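Local coordinates for protein diaminobutyrate-pyruvate transaminase and L-2,4-diaminobutyrate decarboxylase (Vibrio parahaemolyticus, PDB 2QMA) that probably uses pyridoxal phosphate to decarboxylate L-2,4-diaminobutyrate, this chain being the C-terminal decarboxylase domain of a longer protein that also carries an aminotransferase part, at residues N147-C150 with D151-L155; L378-F381 with M382-N386. One frame throughout, in Å; residues are numbered along the deposited sequence.

Interaction 1: N147-C150 with D151-L155; sequences NWLC and DKYDL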
# COMPACT_ATOMS: atom_id res chain seq x y z
N ASN A 147 14.38 0.03 -13.66
CA ASN A 147 15.64 0.10 -14.40
C ASN A 147 16.05 1.54 -14.67
O ASN A 147 17.22 1.91 -14.51
CB ASN A 147 15.54 -0.66 -15.74
CG ASN A 147 15.44 -2.17 -15.56
OD1 ASN A 147 15.11 -2.86 -16.52
ND2 ASN A 147 15.75 -2.69 -14.36
N TRP A 148 15.06 2.34 -15.06
CA TRP A 148 15.27 3.77 -15.33
C TRP A 148 15.78 4.46 -14.04
O TRP A 148 16.73 5.24 -14.06
CB TRP A 148 13.94 4.40 -15.83
CG TRP A 148 13.98 5.86 -16.16
CD1 TRP A 148 14.48 6.42 -17.30
CD2 TRP A 148 13.51 6.94 -15.34
NE1 TRP A 148 14.36 7.78 -17.23
CE2 TRP A 148 13.79 8.14 -16.04
CE3 TRP A 148 12.94 7.01 -14.05
CZ2 TRP A 148 13.44 9.41 -15.53
CZ3 TRP A 148 12.62 8.26 -13.52
CH2 TRP A 148 12.86 9.45 -14.27
N LEU A 149 15.13 4.17 -12.93
CA LEU A 149 15.48 4.80 -11.65
C LEU A 149 16.92 4.46 -11.28
O LEU A 149 17.69 5.31 -10.86
CB LEU A 149 14.55 4.25 -10.54
CG LEU A 149 13.14 4.82 -10.55
CD1 LEU A 149 12.27 4.04 -9.53
CD2 LEU A 149 13.22 6.34 -10.26
N CYS A 150 17.27 3.20 -11.44
CA CYS A 150 18.64 2.73 -11.13
C CYS A 150 19.67 3.53 -11.93
O CYS A 150 20.70 3.91 -11.39
CB CYS A 150 18.74 1.23 -11.38
SG CYS A 150 17.87 0.26 -10.08
N ASP A 151 19.38 3.80 -13.20
CA ASP A 151 20.19 4.73 -14.04
C ASP A 151 20.34 6.15 -13.47
O ASP A 151 21.46 6.70 -13.36
CB ASP A 151 19.67 4.70 -15.49
CG ASP A 151 19.27 6.11 -16.07
OD1 ASP A 151 18.02 6.27 -16.30
OD2 ASP A 151 20.19 6.98 -16.34
N LYS A 152 19.20 6.70 -13.07
CA LYS A 152 19.13 8.08 -12.62
C LYS A 152 19.98 8.26 -11.37
O LYS A 152 20.61 9.32 -11.21
CB LYS A 152 17.68 8.51 -12.39
CG LYS A 152 16.88 8.72 -13.68
CD LYS A 152 17.60 9.77 -14.58
CE LYS A 152 16.88 10.01 -15.88
NZ LYS A 152 17.62 10.97 -16.77
N TYR A 153 20.04 7.23 -10.52
CA TYR A 153 20.83 7.29 -9.28
C TYR A 153 22.26 6.76 -9.49
O TYR A 153 23.03 6.65 -8.52
CB TYR A 153 20.11 6.56 -8.11
CG TYR A 153 18.92 7.36 -7.60
CD1 TYR A 153 19.09 8.41 -6.71
CD2 TYR A 153 17.62 7.08 -8.04
CE1 TYR A 153 18.01 9.17 -6.29
CE2 TYR A 153 16.53 7.85 -7.62
CZ TYR A 153 16.73 8.88 -6.75
OH TYR A 153 15.64 9.65 -6.33
N ASP A 154 22.60 6.42 -10.74
CA ASP A 154 23.98 6.01 -11.12
C ASP A 154 24.45 4.74 -10.38
O ASP A 154 25.63 4.60 -10.03
CB ASP A 154 24.96 7.19 -10.89
CG ASP A 154 24.67 8.35 -11.80
OD1 ASP A 154 24.55 8.13 -13.02
OD2 ASP A 154 24.54 9.51 -11.30
N LEU A 155 23.54 3.80 -10.15
CA LEU A 155 23.85 2.57 -9.44
C LEU A 155 24.59 1.58 -10.33
O LEU A 155 24.60 1.75 -11.56
CB LEU A 155 22.56 1.94 -8.87
CG LEU A 155 21.65 2.83 -7.99
CD1 LEU A 155 20.39 2.07 -7.57
CD2 LEU A 155 22.37 3.37 -6.76
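A Schellman motif closes helix 136-152, with Cys150 and Leu155 meeting across it against strands 318-322 and 334-338 of the large mixed sheet of this fold type I pyridoxal phosphate enzyme domain. Asp154 takes a left-handed backbone conformation (phi 62°), which turns the chain back on the last helical turn. Leu155 N then bonds to Cys150 O at 3.1 Å, nearly straight at 169°, while Asp154 N reaches Asp151 O at 2.9 Å. The apolar partnership usual in this cap is present too: Leu155 CD1 lies 4.0 Å from Cys150 SG, and Leu155 also packs on Ile319 and Leu337 of those strands. Asp154, exposed, sends its carboxylate to Lys307.

The same last turn carries a CH-pi contact. The first torsion of Trp148 places CG beside the carbonyl carbon and sends the indole toward Lys152. The lysine chain bends at chi2 (-57°) and runs over one ring face: its CG stands over the centre of the six-membered ring, 3.9 Å from the centroid, and CE comes within 3.5 Å of Trp148 CZ2. A long aliphatic stem with a charged end suits this place, since NZ forms a salt bridge with Asp74 of the second subunit, whose OD1 also accepts a hydrogen bond from Trp148 NE1. On the buried side, Leu149 O receives Tyr153 N and sits close to the plane of the tyrosine ring, at its edge, 3.3 Å from Tyr153 CD2.

Interaction 2: L378-F381 with M382-N386; sequences LKVF and MTMQN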
# COMPACT_ATOMS: atom_id res chain seq x y z
N LEU A 378 2.74 2.73 -12.80
CA LEU A 378 2.14 3.30 -14.04
C LEU A 378 2.20 4.82 -13.94
O LEU A 378 2.50 5.49 -14.93
CB LEU A 378 0.72 2.79 -14.34
CG LEU A 378 0.05 3.36 -15.63
CD1 LEU A 378 0.75 2.88 -16.90
CD2 LEU A 378 -1.49 3.06 -15.74
N LYS A 379 1.99 5.35 -12.73
CA LYS A 379 2.05 6.77 -12.48
C LYS A 379 3.40 7.35 -12.96
O LYS A 379 3.39 8.32 -13.72
CB LYS A 379 1.88 7.08 -10.99
CG LYS A 379 0.58 6.56 -10.38
CD LYS A 379 0.71 6.56 -8.85
CE LYS A 379 -0.37 5.77 -8.24
NZ LYS A 379 -0.45 6.02 -6.77
N VAL A 380 4.52 6.76 -12.52
CA VAL A 380 5.83 7.29 -12.89
C VAL A 380 6.05 7.07 -14.40
O VAL A 380 6.62 7.93 -15.09
CB VAL A 380 6.99 6.66 -12.08
CG1 VAL A 380 8.32 7.31 -12.44
CG2 VAL A 380 6.73 6.74 -10.56
N PHE A 381 5.63 5.91 -14.91
CA PHE A 381 5.83 5.57 -16.32
C PHE A 381 5.15 6.63 -17.18
O PHE A 381 5.77 7.15 -18.13
CB PHE A 381 5.30 4.14 -16.59
CG PHE A 381 5.43 3.66 -18.01
CD1 PHE A 381 6.64 3.23 -18.51
CD2 PHE A 381 4.30 3.55 -18.82
CE1 PHE A 381 6.75 2.71 -19.80
CE2 PHE A 381 4.41 3.05 -20.12
CZ PHE A 381 5.62 2.62 -20.60
N MSE A 382 3.92 7.00 -16.83
CA MSE A 382 3.19 8.05 -17.58
C MSE A 382 3.75 9.45 -17.34
O MSE A 382 3.93 10.22 -18.30
CB MSE A 382 1.68 8.00 -17.28
CG MSE A 382 1.10 6.64 -17.66
SE MSE A 382 -0.83 6.50 -17.66
CE MSE A 382 -1.24 8.13 -18.64
N THR A 383 4.05 9.76 -16.09
CA THR A 383 4.61 11.05 -15.72
C THR A 383 5.92 11.39 -16.48
O THR A 383 6.08 12.53 -16.98
CB THR A 383 4.83 11.14 -14.19
OG1 THR A 383 3.57 11.39 -13.53
CG2 THR A 383 5.83 12.23 -13.85
N MSE A 384 6.82 10.40 -16.61
CA MSE A 384 8.11 10.65 -17.31
C MSE A 384 7.99 10.78 -18.84
O MSE A 384 8.88 11.36 -19.49
CB MSE A 384 9.16 9.61 -16.92
CG MSE A 384 9.52 9.66 -15.41
SE MSE A 384 9.90 11.44 -14.70
CE MSE A 384 8.18 11.93 -14.09
N GLN A 385 6.94 10.20 -19.39
CA GLN A 385 6.63 10.38 -20.82
C GLN A 385 6.04 11.74 -21.14
O GLN A 385 6.24 12.26 -22.27
CB GLN A 385 5.69 9.30 -21.32
CG GLN A 385 6.30 7.92 -21.43
CD GLN A 385 5.24 6.95 -21.87
OE1 GLN A 385 4.81 6.98 -23.02
NE2 GLN A 385 4.74 6.14 -20.94
N ASN A 386 5.32 12.30 -20.17
CA ASN A 386 4.47 13.48 -20.31
C ASN A 386 5.20 14.76 -19.83
O ASN A 386 5.66 15.58 -20.64
CB ASN A 386 3.16 13.23 -19.54
CG ASN A 386 2.26 14.46 -19.44
OD1 ASN A 386 1.67 14.72 -18.38
ND2 ASN A 386 2.14 15.23 -20.55
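Phe381 and Gln385 sit one turn apart on helix 377-386, a short, buried alpha-helix of this fold type I domain, wedged between helices 113-125 and 136-152 and the second subunit. Phe381 has CG anti to the backbone N (chi1 179°), which carries the ring along the helix toward Gln385. The glutamine chain is extended beyond CG and brings NE2 over one face of that ring, offset toward the rim, 3.2 Å from Phe381 CE2. The two planes stand 66° apart, so the amide does not lie flat on the ring. One N-H of NE2 points at the backbone: NE2 donates to Phe381 O at 3.2 Å, arriving from above the carbonyl plane. An amide suits this place because its other end, OE1, accepts a bond from Lys76 of the second subunit.

Two apolar pairs continue the contact. Leu378 lies across the selenomethionine Met382 at a slant, with SE 3.8 Å from Leu378 CG, and both also touch the second subunit. Between the pairs, the buried amine of Lys379 is held by Glu119, Asp376 and backbone carbonyls of Thr330 and Ser332, and Thr383 OG1 is hydrogen-bonded with Gln329 OE1. In Met384, again selenomethionine, chi1 of -63° sets CG beside the backbone N, 4.0 Å from Val380 CG1.

Helices 136-152 and 377-386 pack against each other, and interactions 1 and 2, with centres about 16 Å apart, meet where Trp148 CH2 lies 3.5 Å from Met384 CG. The indole is therefore sandwiched: Lys152 covers one face and Met384 CG sits over the opposite face, above CH2. Both contacts also face the second subunit, through Asp74 for interaction 1 and Lys76 for interaction 2, residues close together in its sequence, which ties the two helices to one dimer interface. Phe323, which touches Leu149 and Val380, comes two residues before Lys325, the predicted cofactor lysine, which carries no cofactor here. The side chain of Tyr153 is about 10 Å from that of Lys325; the side chain of Val380 is about 12 Å from that of Lys325.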